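PDB 1Y9U: putative iron binding protein from Bordetella pertussis Tohama I, which probably binds ferric iron in the periplasm, as the solute-binding component of a bacterial iron uptake system. Local coordinates for residues A[102-107]-A[237-242]; A[148-153]-A[303-308]; A[124-129]-A[165-170]; A[108-113]-A[181-186]. One frame throughout, in Å; residues are numbered along the deposited sequence.

Interaction 1: residues A[102-107]-A[237-242]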
loop_
_atom_site.group_PDB
_atom_site.type_symbol
_atom_site.label_atom_id
_atom_site.label_comp_id
_atom_site.label_asym_id
_atom_site.label_seq_id
_atom_site.Cartn_x
_atom_site.Cartn_y
_atom_site.Cartn_z
ATOM N N LEU A 102 1.483 2.349 8.851
ATOM C CA LEU A 102 2.654 1.595 9.293
ATOM C C LEU A 102 3.642 1.286 8.180
ATOM O O LEU A 102 4.830 1.105 8.466
ATOM C CB LEU A 102 2.219 0.294 9.962
ATOM C CG LEU A 102 1.359 0.435 11.223
ATOM C CD1 LEU A 102 0.976 -0.951 11.724
ATOM C CD2 LEU A 102 2.071 1.198 12.333
ATOM N N SER A 103 3.184 1.245 6.922
ATOM C CA SER A 103 4.094 1.088 5.800
ATOM C C SER A 103 3.445 1.669 4.565
ATOM O O SER A 103 2.236 1.871 4.535
ATOM C CB SER A 103 4.426 -0.376 5.561
ATOM O OG SER A 103 3.280 -1.070 5.106
ATOM N N LEU A 104 4.269 1.945 3.558
ATOM C CA LEU A 104 3.840 2.572 2.311
ATOM C C LEU A 104 3.945 1.581 1.169
ATOM O O LEU A 104 4.940 0.854 1.060
ATOM C CB LEU A 104 4.677 3.804 1.973
ATOM C CG LEU A 104 4.892 4.787 3.123
ATOM C CD1 LEU A 104 5.732 5.961 2.646
ATOM C CD2 LEU A 104 3.577 5.257 3.715
ATOM N N ARG A 105 2.940 1.609 0.298
ATOM C CA ARG A 105 2.806 0.729 -0.866
ATOM C C ARG A 105 2.674 1.607 -2.100
ATOM O O ARG A 105 1.576 1.956 -2.514
ATOM C CB ARG A 105 1.580 -0.133 -0.647
ATOM C CG ARG A 105 1.793 -1.129 0.502
ATOM C CD ARG A 105 0.532 -1.689 1.078
ATOM N NE ARG A 105 -0.308 -2.370 0.104
ATOM C CZ ARG A 105 -0.275 -3.670 -0.168
ATOM N NH1 ARG A 105 0.555 -4.507 0.425
ATOM N NH2 ARG A 105 -1.113 -4.144 -1.063
ATOM N N ASP A 106 3.820 1.957 -2.665
ATOM C CA ASP A 106 3.914 2.846 -3.801
ATOM C C ASP A 106 3.638 2.146 -5.100
ATOM O O ASP A 106 4.100 1.016 -5.335
ATOM C CB ASP A 106 5.242 3.618 -3.857
ATOM C CG ASP A 106 6.483 2.765 -3.755
ATOM O OD1 ASP A 106 6.557 1.854 -2.906
ATOM O OD2 ASP A 106 7.462 3.030 -4.447
ATOM N N ARG A 107 2.873 2.828 -5.937
ATOM C CA ARG A 107 2.495 2.295 -7.230
ATOM C C ARG A 107 3.352 2.984 -8.281
ATOM O O ARG A 107 3.303 4.193 -8.431
ATOM C CB ARG A 107 1.002 2.469 -7.482
ATOM C CG ARG A 107 0.493 1.672 -8.661
ATOM C CD ARG A 107 -0.975 1.225 -8.502
ATOM N NE ARG A 107 -1.458 0.286 -9.513
ATOM C CZ ARG A 107 -1.151 -1.005 -9.523
ATOM N NH1 ARG A 107 -0.336 -1.520 -8.621
ATOM N NH2 ARG A 107 -1.669 -1.790 -10.450
ATOM N N VAL A 237 1.082 6.547 -3.026
ATOM C CA VAL A 237 1.180 5.447 -2.085
ATOM C C VAL A 237 -0.178 5.087 -1.494
ATOM O O VAL A 237 -1.015 5.954 -1.192
ATOM C CB VAL A 237 2.196 5.711 -0.932
ATOM C CG1 VAL A 237 3.559 6.086 -1.480
ATOM C CG2 VAL A 237 1.687 6.746 0.083
ATOM N N ASN A 238 -0.429 3.792 -1.388
ATOM C CA ASN A 238 -1.424 3.318 -0.420
ATOM C C ASN A 238 -0.627 2.847 0.817
ATOM O O ASN A 238 0.603 3.001 0.880
ATOM C CB ASN A 238 -2.399 2.246 -0.983
ATOM C CG ASN A 238 -3.798 2.270 -0.317
ATOM O OD1 ASN A 238 -3.950 2.603 0.842
ATOM N ND2 ASN A 238 -4.851 1.966 -1.114
ATOM N N ILE A 239 -1.315 2.301 1.799
ATOM C CA ILE A 239 -0.680 1.979 3.063
ATOM C C ILE A 239 -1.152 0.679 3.651
ATOM O O ILE A 239 -2.211 0.179 3.317
ATOM C CB ILE A 239 -0.961 3.111 4.092
ATOM C CG1 ILE A 239 -2.462 3.214 4.411
ATOM C CG2 ILE A 239 -0.370 4.437 3.640
ATOM C CD1 ILE A 239 -2.763 4.155 5.591
ATOM N N SER A 240 -0.357 0.147 4.567
ATOM C CA SER A 240 -0.910 -0.699 5.632
ATOM C C SER A 240 -1.001 0.171 6.881
ATOM O O SER A 240 -0.329 1.191 6.981
ATOM C CB SER A 240 -0.054 -1.936 5.911
ATOM O OG SER A 240 1.117 -1.591 6.646
ATOM N N GLY A 241 -1.823 -0.233 7.830
ATOM C CA GLY A 241 -1.980 0.597 9.012
ATOM C C GLY A 241 -2.794 -0.058 10.088
ATOM O O GLY A 241 -3.181 -1.208 9.981
ATOM N N ALA A 242 -3.044 0.696 11.154
ATOM C CA ALA A 242 -3.661 0.169 12.343
ATOM C C ALA A 242 -4.365 1.246 13.134
ATOM O O ALA A 242 -4.166 2.426 12.951
ATOM C CB ALA A 242 -2.598 -0.509 13.190
#
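A classic beta bulge opens the pairing of strand 102-107 with strand 237-242: Leu-102 and Ser-103 both face Ser-240, so two residues of one antiparallel strand match one of the other. The bulge is tied by Leu-102 N, which gives a nearly straight bond (176°) to Ser-240 O at 2.8 Å, and by Ser-240 N, which donates to Ser-103 O from above the carbonyl plane. On the sheet face that also carries Arg-105 and Asn-238, each serine hydroxyl lies between its own backbone N and carbonyl carbon (chi1 68° and 76°), which brings Ser-103 OG and Ser-240 OG to 2.7 Å of one another. Each also has a further partner, Glu-276 for Ser-103 and the Tyr-270 hydroxyl for Ser-240. Beyond the bulge, Arg-105 N reaches Asn-238 O at 2.8 Å, and Asn-238 N returns the bond to Arg-105 O at 2.9 Å. Asn-238 OD1 accepts from Ile-239 N at 2.8 Å and also from Ile-64 N. On the other face the packing across the strands is mainly apolar, with Leu-104 CD2 lying 4.0 Å from Ile-239 CG2, and Val-237 CG1 against Asp-106 CB; the Asp-106 carboxylate leads away to a salt bridge with Arg-224. The Arg-105 chain bends at chi3 and sets its CD against the Ile-239 carbonyl group. Its NH1 forms a salt bridge with Glu-276, and NH2 a weak hydrogen bond with the hydroxyl of Tyr-143, an iron ligand in the metal-bound protein, though no iron is bound here. Strand 58-62 lies beside 237-245, and helices 142-155 and 198-206 close on the pair.

Interaction 2: residues A[148-153]-A[303-308]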
loop_
_atom_site.group_PDB
_atom_site.type_symbol
_atom_site.label_atom_id
_atom_site.label_comp_id
_atom_site.label_asym_id
_atom_site.label_seq_id
_atom_site.Cartn_x
_atom_site.Cartn_y
_atom_site.Cartn_z
ATOM N N VAL A 148 -6.388 6.171 -9.316
ATOM C CA VAL A 148 -7.400 6.983 -10.015
ATOM C C VAL A 148 -8.045 7.988 -9.063
ATOM O O VAL A 148 -8.239 9.140 -9.415
ATOM C CB VAL A 148 -8.445 6.086 -10.723
ATOM C CG1 VAL A 148 -9.572 6.919 -11.369
ATOM C CG2 VAL A 148 -7.729 5.239 -11.782
ATOM N N ALA A 149 -8.354 7.560 -7.848
ATOM C CA ALA A 149 -8.947 8.457 -6.847
ATOM C C ALA A 149 -8.004 9.601 -6.502
ATOM O O ALA A 149 -8.409 10.760 -6.420
ATOM C CB ALA A 149 -9.348 7.681 -5.594
ATOM N N ALA A 150 -6.724 9.304 -6.339
ATOM C CA ALA A 150 -5.748 10.350 -6.070
ATOM C C ALA A 150 -5.639 11.302 -7.260
ATOM O O ALA A 150 -5.477 12.510 -7.103
ATOM C CB ALA A 150 -4.392 9.738 -5.751
ATOM N N MET A 151 -5.721 10.761 -8.475
ATOM C CA MET A 151 -5.663 11.593 -9.671
ATOM C C MET A 151 -6.870 12.549 -9.740
ATOM O O MET A 151 -6.716 13.697 -10.125
ATOM C CB MET A 151 -5.578 10.741 -10.947
ATOM C CG MET A 151 -5.274 11.564 -12.206
ATOM S SD MET A 151 -5.007 10.522 -13.662
ATOM C CE MET A 151 -3.353 9.898 -13.349
ATOM N N ILE A 152 -8.055 12.096 -9.358
ATOM C CA ILE A 152 -9.218 13.012 -9.308
ATOM C C ILE A 152 -8.935 14.116 -8.295
ATOM O O ILE A 152 -9.168 15.292 -8.555
ATOM C CB ILE A 152 -10.518 12.273 -8.968
ATOM C CG1 ILE A 152 -10.843 11.226 -10.042
ATOM C CG2 ILE A 152 -11.679 13.261 -8.815
ATOM C CD1 ILE A 152 -11.940 10.290 -9.683
ATOM N N ALA A 153 -8.425 13.739 -7.123
ATOM C CA ALA A 153 -8.137 14.713 -6.075
ATOM C C ALA A 153 -7.167 15.795 -6.543
ATOM O O ALA A 153 -7.336 16.982 -6.227
ATOM C CB ALA A 153 -7.581 14.019 -4.849
ATOM N N ALA A 303 -6.335 9.904 3.107
ATOM C CA ALA A 303 -7.777 9.843 3.302
ATOM C C ALA A 303 -8.564 10.291 2.056
ATOM O O ALA A 303 -9.670 9.815 1.844
ATOM C CB ALA A 303 -8.199 10.637 4.525
ATOM N N GLU A 304 -7.973 11.175 1.254
ATOM C CA GLU A 304 -8.556 11.603 -0.037
ATOM C C GLU A 304 -8.805 10.437 -0.993
ATOM O O GLU A 304 -9.729 10.475 -1.820
ATOM C CB GLU A 304 -7.676 12.663 -0.725
ATOM C CG GLU A 304 -7.591 13.992 0.007
ATOM C CD GLU A 304 -8.817 14.860 -0.226
ATOM O OE1 GLU A 304 -9.749 14.780 0.582
ATOM O OE2 GLU A 304 -8.846 15.596 -1.233
ATOM N N ILE A 305 -7.973 9.407 -0.914
ATOM C CA ILE A 305 -8.154 8.227 -1.755
ATOM C C ILE A 305 -9.492 7.553 -1.428
ATOM O O ILE A 305 -10.249 7.163 -2.316
ATOM C CB ILE A 305 -6.967 7.248 -1.580
ATOM C CG1 ILE A 305 -5.703 7.849 -2.168
ATOM C CG2 ILE A 305 -7.267 5.898 -2.205
ATOM C CD1 ILE A 305 -4.460 7.199 -1.625
ATOM N N ALA A 306 -9.803 7.448 -0.142
ATOM C CA ALA A 306 -11.069 6.890 0.287
ATOM C C ALA A 306 -12.241 7.782 -0.128
ATOM O O ALA A 306 -13.269 7.267 -0.559
ATOM C CB ALA A 306 -11.069 6.679 1.807
ATOM N N LYS A 307 -12.064 9.094 -0.027
ATOM C CA LYS A 307 -13.093 10.076 -0.416
ATOM C C LYS A 307 -13.514 9.930 -1.878
ATOM O O LYS A 307 -14.681 10.055 -2.178
ATOM C CB LYS A 307 -12.585 11.516 -0.192
ATOM C CG LYS A 307 -13.548 12.659 -0.617
ATOM C CD LYS A 307 -12.968 14.067 -0.385
ATOM C CE LYS A 307 -13.853 15.186 -1.007
ATOM N NZ LYS A 307 -13.491 16.566 -0.528
ATOM N N TYR A 308 -12.551 9.697 -2.774
ATOM C CA TYR A 308 -12.800 9.688 -4.219
ATOM C C TYR A 308 -12.863 8.274 -4.813
ATOM O O TYR A 308 -12.950 8.134 -6.038
ATOM C CB TYR A 308 -11.727 10.510 -4.946
ATOM C CG TYR A 308 -11.843 11.994 -4.744
ATOM C CD1 TYR A 308 -11.049 12.663 -3.822
ATOM C CD2 TYR A 308 -12.757 12.744 -5.480
ATOM C CE1 TYR A 308 -11.150 14.033 -3.641
ATOM C CE2 TYR A 308 -12.870 14.120 -5.298
ATOM C CZ TYR A 308 -12.064 14.755 -4.377
ATOM O OH TYR A 308 -12.162 16.123 -4.179
#
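Ala-149 O accepts a hydrogen bond from Ala-153 N at 3.1 Å within its helix and is also touched across the contact by Tyr-308 CB at 3.6 Å. No hydrogen bond crosses between the helices, so the contact is one of shape. Tyr-308 carries much of it. Ala-153 places its CA over one face of the ring and its CB 3.8 Å from CE1, while CG2 of Ile-152 comes obliquely onto CD2 at 3.5 Å. That methyl branch points at the ring because it stands opposite the backbone N, whereas CG1 is turned beside the N (chi1 -62°). Within its own helix, Tyr-308 has CG of Lys-307 over a face and Glu-304 OE2 in plane at the ring edge. The small Ala-149 allows a close approach: its CB meets Ile-305 O at 3.4 Å, and Ala-150 CB touches Ile-305 CG1. Ile-152 also reaches Gln-311 and Leu-315 farther along helix 303-318. The axes pass 7.9 Å apart at 96°, a nearly perpendicular helix crossing in which alanines bring the backbones close. It is the plain helix-on-helix packing by which the C-terminal helix of this periplasmic binding protein lies across helix 142-155.

Interaction 3: residues A[124-129]-A[165-170]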
loop_
_atom_site.group_PDB
_atom_site.type_symbol
_atom_site.label_atom_id
_atom_site.label_comp_id
_atom_site.label_asym_id
_atom_site.label_seq_id
_atom_site.Cartn_x
_atom_site.Cartn_y
_atom_site.Cartn_z
ATOM N N ASP A 124 1.961 10.860 -18.095
ATOM C CA ASP A 124 2.693 10.444 -19.287
ATOM C C ASP A 124 2.242 9.102 -19.838
ATOM O O ASP A 124 2.501 8.796 -20.995
ATOM C CB ASP A 124 4.210 10.388 -19.016
ATOM C CG ASP A 124 4.793 11.715 -18.581
ATOM O OD1 ASP A 124 4.187 12.790 -18.857
ATOM O OD2 ASP A 124 5.867 11.758 -17.948
ATOM N N LEU A 125 1.597 8.273 -19.013
ATOM C CA LEU A 125 1.199 6.951 -19.459
ATOM C C LEU A 125 0.147 7.001 -20.581
ATOM O O LEU A 125 -0.019 6.049 -21.330
ATOM C CB LEU A 125 0.684 6.144 -18.264
ATOM C CG LEU A 125 0.610 4.626 -18.464
ATOM C CD1 LEU A 125 1.978 4.003 -18.686
ATOM C CD2 LEU A 125 -0.070 4.008 -17.257
ATOM N N ALA A 126 -0.571 8.118 -20.668
ATOM C CA ALA A 126 -1.582 8.345 -21.718
ATOM C C ALA A 126 -0.978 8.926 -23.012
ATOM O O ALA A 126 -1.706 9.116 -23.977
ATOM C CB ALA A 126 -2.661 9.268 -21.195
ATOM N N ASP A 127 0.316 9.218 -23.047
ATOM C CA ASP A 127 0.903 9.784 -24.258
ATOM C C ASP A 127 0.708 8.799 -25.392
ATOM O O ASP A 127 1.035 7.614 -25.248
ATOM C CB ASP A 127 2.395 10.048 -24.056
ATOM C CG ASP A 127 3.040 10.823 -25.188
ATOM O OD1 ASP A 127 3.669 11.856 -24.907
ATOM O OD2 ASP A 127 3.030 10.459 -26.356
ATOM N N PRO A 128 0.217 9.280 -26.539
ATOM C CA PRO A 128 0.013 8.441 -27.713
ATOM C C PRO A 128 1.232 7.583 -28.141
ATOM O O PRO A 128 1.060 6.527 -28.746
ATOM C CB PRO A 128 -0.350 9.490 -28.784
ATOM C CG PRO A 128 -1.003 10.539 -28.043
ATOM C CD PRO A 128 -0.242 10.660 -26.771
ATOM N N LYS A 129 2.433 8.006 -27.787
ATOM C CA LYS A 129 3.615 7.266 -28.221
ATOM C C LYS A 129 3.757 5.927 -27.513
ATOM O O LYS A 129 4.496 5.074 -27.983
ATOM C CB LYS A 129 4.874 8.061 -28.000
ATOM C CG LYS A 129 5.355 8.094 -26.590
ATOM C CD LYS A 129 6.516 9.032 -26.492
ATOM C CE LYS A 129 6.845 9.379 -25.071
ATOM N NZ LYS A 129 8.011 10.313 -25.071
ATOM N N ARG A 165 -8.870 7.031 -20.642
ATOM C CA ARG A 165 -9.129 6.680 -22.036
ATOM C C ARG A 165 -7.811 6.537 -22.832
ATOM O O ARG A 165 -7.678 5.630 -23.640
ATOM C CB ARG A 165 -10.021 7.718 -22.695
ATOM C CG ARG A 165 -11.443 7.696 -22.250
ATOM C CD ARG A 165 -12.314 8.663 -23.082
ATOM N NE ARG A 165 -13.593 8.878 -22.442
ATOM C CZ ARG A 165 -14.586 8.006 -22.467
ATOM N NH1 ARG A 165 -14.496 6.875 -23.151
ATOM N NH2 ARG A 165 -15.709 8.256 -21.812
ATOM N N GLY A 166 -6.834 7.391 -22.560
ATOM C CA GLY A 166 -5.563 7.345 -23.253
ATOM C C GLY A 166 -4.754 6.114 -22.849
ATOM O O GLY A 166 -4.102 5.490 -23.667
ATOM N N VAL A 167 -4.785 5.775 -21.557
ATOM C CA VAL A 167 -4.091 4.588 -21.075
ATOM C C VAL A 167 -4.737 3.330 -21.636
ATOM O O VAL A 167 -4.044 2.444 -22.171
ATOM C CB VAL A 167 -4.053 4.549 -19.547
ATOM C CG1 VAL A 167 -3.526 3.198 -19.016
ATOM C CG2 VAL A 167 -3.193 5.668 -19.023
ATOM N N LYS A 168 -6.066 3.266 -21.586
ATOM C CA LYS A 168 -6.786 2.147 -22.191
ATOM C C LYS A 168 -6.332 1.927 -23.639
ATOM O O LYS A 168 -6.050 0.811 -24.071
ATOM C CB LYS A 168 -8.310 2.349 -22.114
ATOM C CG LYS A 168 -9.101 1.263 -22.834
ATOM C CD LYS A 168 -10.566 1.571 -22.934
ATOM C CE LYS A 168 -11.245 0.464 -23.727
ATOM N NZ LYS A 168 -12.736 0.608 -23.869
ATOM N N ALA A 169 -6.258 3.019 -24.387
ATOM C CA ALA A 169 -5.920 2.943 -25.809
ATOM C C ALA A 169 -4.514 2.412 -26.009
ATOM O O ALA A 169 -4.191 1.827 -27.062
ATOM C CB ALA A 169 -6.033 4.314 -26.422
ATOM N N ASN A 170 -3.662 2.642 -25.006
ATOM C CA ASN A 170 -2.253 2.265 -25.078
ATOM C C ASN A 170 -1.961 0.827 -24.629
ATOM O O ASN A 170 -0.829 0.370 -24.768
ATOM C CB ASN A 170 -1.388 3.193 -24.219
ATOM C CG ASN A 170 -1.156 4.564 -24.835
ATOM O OD1 ASN A 170 -0.730 5.509 -24.151
ATOM N ND2 ASN A 170 -1.393 4.670 -26.126
#
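Leu-125 lays its side chain across Val-167, with CD2 about equally close to both valine methyls and 4.0 Å from CG2. The fit depends on both rotamers. Leu-125 swings CG to the side opposite its backbone N (chi1 -163°), bringing the branch beside its own carbonyl group, and Val-167 presents CG2 from the position next to its N. That single methyl also meets the main chain, lying 3.9 Å from Leu-125 C and 3.9 Å from Ala-126 N. One peptide link is thus packed against one valine methyl. Beside it Gly-166, having no side chain, admits CB of Ala-126 to 4.0 Å from its CA. Here a loop with short 3-10 turns, between strands 100-112 and 134-135, is laid on helix 157-170 of the alpha/beta lobe; the CA atoms of Ala-126 and Gly-166 lie 4.4 Å apart, the nearest CA pair of the two segments. Near the end of that helix Asn-170 points toward the loop, its side-chain end lying near the carbonyl groups of Leu-125 and Asp-127. The loop keeps its own shape through an Asx turn, in which Asp-127 OD2 accepts from Lys-129 N at 2.9 Å on its anti lone pair. Leu-125 goes on to touch Ile-193 and Leu-195, while Trp-163 packs on Leu-125 and Ala-126.

Interaction 4: residues A[108-113]-A[181-186]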
loop_
_atom_site.group_PDB
_atom_site.type_symbol
_atom_site.label_atom_id
_atom_site.label_comp_id
_atom_site.label_asym_id
_atom_site.label_seq_id
_atom_site.Cartn_x
_atom_site.Cartn_y
_atom_site.Cartn_z
ATOM N N VAL A 108 4.204 2.194 -8.930
ATOM C CA VAL A 108 5.300 2.705 -9.734
ATOM C C VAL A 108 5.216 2.199 -11.175
ATOM O O VAL A 108 4.285 1.505 -11.554
ATOM C CB VAL A 108 6.651 2.339 -9.064
ATOM C CG1 VAL A 108 6.703 2.851 -7.602
ATOM C CG2 VAL A 108 6.902 0.845 -9.087
ATOM N N LEU A 109 6.214 2.560 -11.978
ATOM C CA LEU A 109 6.318 2.127 -13.354
ATOM C C LEU A 109 7.405 1.071 -13.459
ATOM O O LEU A 109 8.556 1.323 -13.123
ATOM C CB LEU A 109 6.661 3.307 -14.254
ATOM C CG LEU A 109 6.416 3.097 -15.751
ATOM C CD1 LEU A 109 4.914 3.051 -16.090
ATOM C CD2 LEU A 109 7.118 4.161 -16.574
ATOM N N TYR A 110 7.031 -0.131 -13.875
ATOM C CA TYR A 110 8.014 -1.135 -14.270
ATOM C C TYR A 110 8.449 -0.805 -15.674
ATOM O O TYR A 110 7.602 -0.479 -16.496
ATOM C CB TYR A 110 7.415 -2.520 -14.286
ATOM C CG TYR A 110 6.947 -3.113 -12.963
ATOM C CD1 TYR A 110 6.958 -2.406 -11.763
ATOM C CD2 TYR A 110 6.468 -4.434 -12.934
ATOM C CE1 TYR A 110 6.487 -2.990 -10.591
ATOM C CE2 TYR A 110 6.018 -5.013 -11.776
ATOM C CZ TYR A 110 6.054 -4.300 -10.594
ATOM O OH TYR A 110 5.523 -4.881 -9.459
ATOM N N VAL A 111 9.749 -0.861 -15.943
ATOM C CA VAL A 111 10.318 -0.427 -17.210
ATOM C C VAL A 111 11.318 -1.465 -17.690
ATOM O O VAL A 111 12.154 -1.915 -16.907
ATOM C CB VAL A 111 11.035 0.932 -17.055
ATOM C CG1 VAL A 111 11.643 1.384 -18.371
ATOM C CG2 VAL A 111 10.064 1.980 -16.476
ATOM N N GLU A 112 11.287 -1.807 -18.972
ATOM C CA GLU A 112 12.298 -2.691 -19.541
ATOM C C GLU A 112 13.672 -2.160 -19.143
ATOM O O GLU A 112 13.914 -0.952 -19.226
ATOM C CB GLU A 112 12.168 -2.725 -21.054
ATOM C CG GLU A 112 12.808 -3.934 -21.714
ATOM C CD GLU A 112 14.321 -3.847 -21.871
ATOM O OE1 GLU A 112 14.863 -2.726 -21.962
ATOM O OE2 GLU A 112 14.951 -4.939 -21.886
ATOM N N LYS A 113 14.572 -3.046 -18.724
ATOM C CA LYS A 113 15.762 -2.619 -18.011
ATOM C C LYS A 113 16.664 -1.628 -18.754
ATOM O O LYS A 113 17.349 -0.842 -18.118
ATOM C CB LYS A 113 16.589 -3.831 -17.574
ATOM C CG LYS A 113 17.200 -4.599 -18.749
ATOM C CD LYS A 113 17.816 -5.916 -18.312
ATOM C CE LYS A 113 18.407 -6.700 -19.477
ATOM N NZ LYS A 113 19.642 -6.047 -20.022
ATOM N N ASP A 181 2.630 -9.980 -13.479
ATOM C CA ASP A 181 2.464 -10.227 -14.922
ATOM C C ASP A 181 2.972 -9.076 -15.785
ATOM O O ASP A 181 3.317 -9.267 -16.951
ATOM C CB ASP A 181 1.011 -10.517 -15.275
ATOM C CG ASP A 181 0.525 -11.839 -14.738
ATOM O OD1 ASP A 181 1.329 -12.814 -14.610
ATOM O OD2 ASP A 181 -0.679 -11.980 -14.471
ATOM N N VAL A 182 2.986 -7.878 -15.244
ATOM C CA VAL A 182 3.581 -6.747 -15.951
ATOM C C VAL A 182 5.047 -7.031 -16.231
ATOM O O VAL A 182 5.528 -6.801 -17.339
ATOM C CB VAL A 182 3.399 -5.431 -15.176
ATOM C CG1 VAL A 182 4.159 -4.293 -15.832
ATOM C CG2 VAL A 182 1.916 -5.094 -15.023
ATOM N N ALA A 183 5.779 -7.500 -15.214
ATOM C CA ALA A 183 7.194 -7.836 -15.394
ATOM C C ALA A 183 7.386 -9.009 -16.366
ATOM O O ALA A 183 8.246 -8.979 -17.254
ATOM C CB ALA A 183 7.827 -8.146 -14.047
ATOM N N ARG A 184 6.548 -10.027 -16.222
ATOM C CA ARG A 184 6.552 -11.165 -17.144
ATOM C C ARG A 184 6.424 -10.690 -18.593
ATOM O O ARG A 184 7.163 -11.138 -19.479
ATOM C CB ARG A 184 5.399 -12.101 -16.825
ATOM C CG ARG A 184 5.294 -13.295 -17.749
ATOM C CD ARG A 184 3.990 -14.000 -17.632
ATOM N NE ARG A 184 2.904 -13.161 -18.117
ATOM C CZ ARG A 184 1.620 -13.428 -17.984
ATOM N NH1 ARG A 184 1.213 -14.532 -17.357
ATOM N NH2 ARG A 184 0.739 -12.576 -18.493
ATOM N N ASP A 185 5.497 -9.768 -18.819
ATOM C CA ASP A 185 5.176 -9.365 -20.188
ATOM C C ASP A 185 6.163 -8.352 -20.744
ATOM O O ASP A 185 6.361 -8.272 -21.949
ATOM C CB ASP A 185 3.745 -8.865 -20.248
ATOM C CG ASP A 185 2.727 -9.984 -20.102
ATOM O OD1 ASP A 185 3.101 -11.200 -20.205
ATOM O OD2 ASP A 185 1.525 -9.714 -19.917
ATOM N N ILE A 186 6.837 -7.604 -19.888
ATOM C CA ILE A 186 7.963 -6.800 -20.347
ATOM C C ILE A 186 9.110 -7.719 -20.783
ATOM O O ILE A 186 9.708 -7.517 -21.865
ATOM C CB ILE A 186 8.410 -5.785 -19.262
ATOM C CG1 ILE A 186 7.343 -4.706 -19.086
ATOM C CG2 ILE A 186 9.747 -5.160 -19.656
ATOM C CD1 ILE A 186 7.514 -3.826 -17.849
#
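Turning CG next to its backbone N (chi1 -65°) sends the Tyr-110 ring toward helix 181-186, and Ile-186 answers with the same first torsion (-69°) and an extended CG1 arm, so that its CD1 reaches the strand. The methyl lands 3.6 Å from Tyr-110 O and 3.8 Å from Tyr-110 CB. The other branch of Ile-186, CG2, stands opposite the backbone N and rests on Glu-112, 3.6 Å from the CA of that residue and almost as near to its CB. One isoleucine therefore spans two strand residues, meeting Tyr-110 with CD1 and Glu-112 with CG2. Nearer the start of the helix segment, CG1 of Val-182 meets Tyr-110 CD2 obliquely at 3.7 Å, and the N of Ala-183 comes to the ring edge near its plane, 3.9 Å from CD2. The helix runs almost in the direction of the strand, with axes 18° apart and 8.7 Å at closest approach. It leads into strand 193-197, which then pairs antiparallel with 100-112, so the helix covers the sheet it feeds, in the layered alpha/beta manner of a binding-protein lobe. Arg-184 grips Asp-185 side-on through NE and NH2, and Asp-181 lies over a face of the guanidinium. The Tyr-110 hydroxyl bonds to Asn-197 O, and the Tyr-110 side chain lies near Tyr-200, an iron ligand in the metal-bound protein, though no iron is bound here.

Overall arrangement
Interactions 1 and 4 show how one long strand can serve two parts of a fold: strand 100-112 supplies both, with centres about 21 Å apart. Interaction 3 follows in the loop after that strand, about 16 Å from interaction 4 between centres, and Leu-125 meets Leu-109 there. Interaction 2 joins helix 142-155 to the C-terminal helix, its centre about 15 Å from that of interaction 1, where Ile-305 CD1 packs on Val-237 O. Both segments of interactions 3 and 4 fall between those of interaction 1, while those of interaction 2 alternate with the other three. Side chains of interactions 1 and 4 come close to the iron-binding tyrosines, consistent with strands crossing between lobes around the metal cleft.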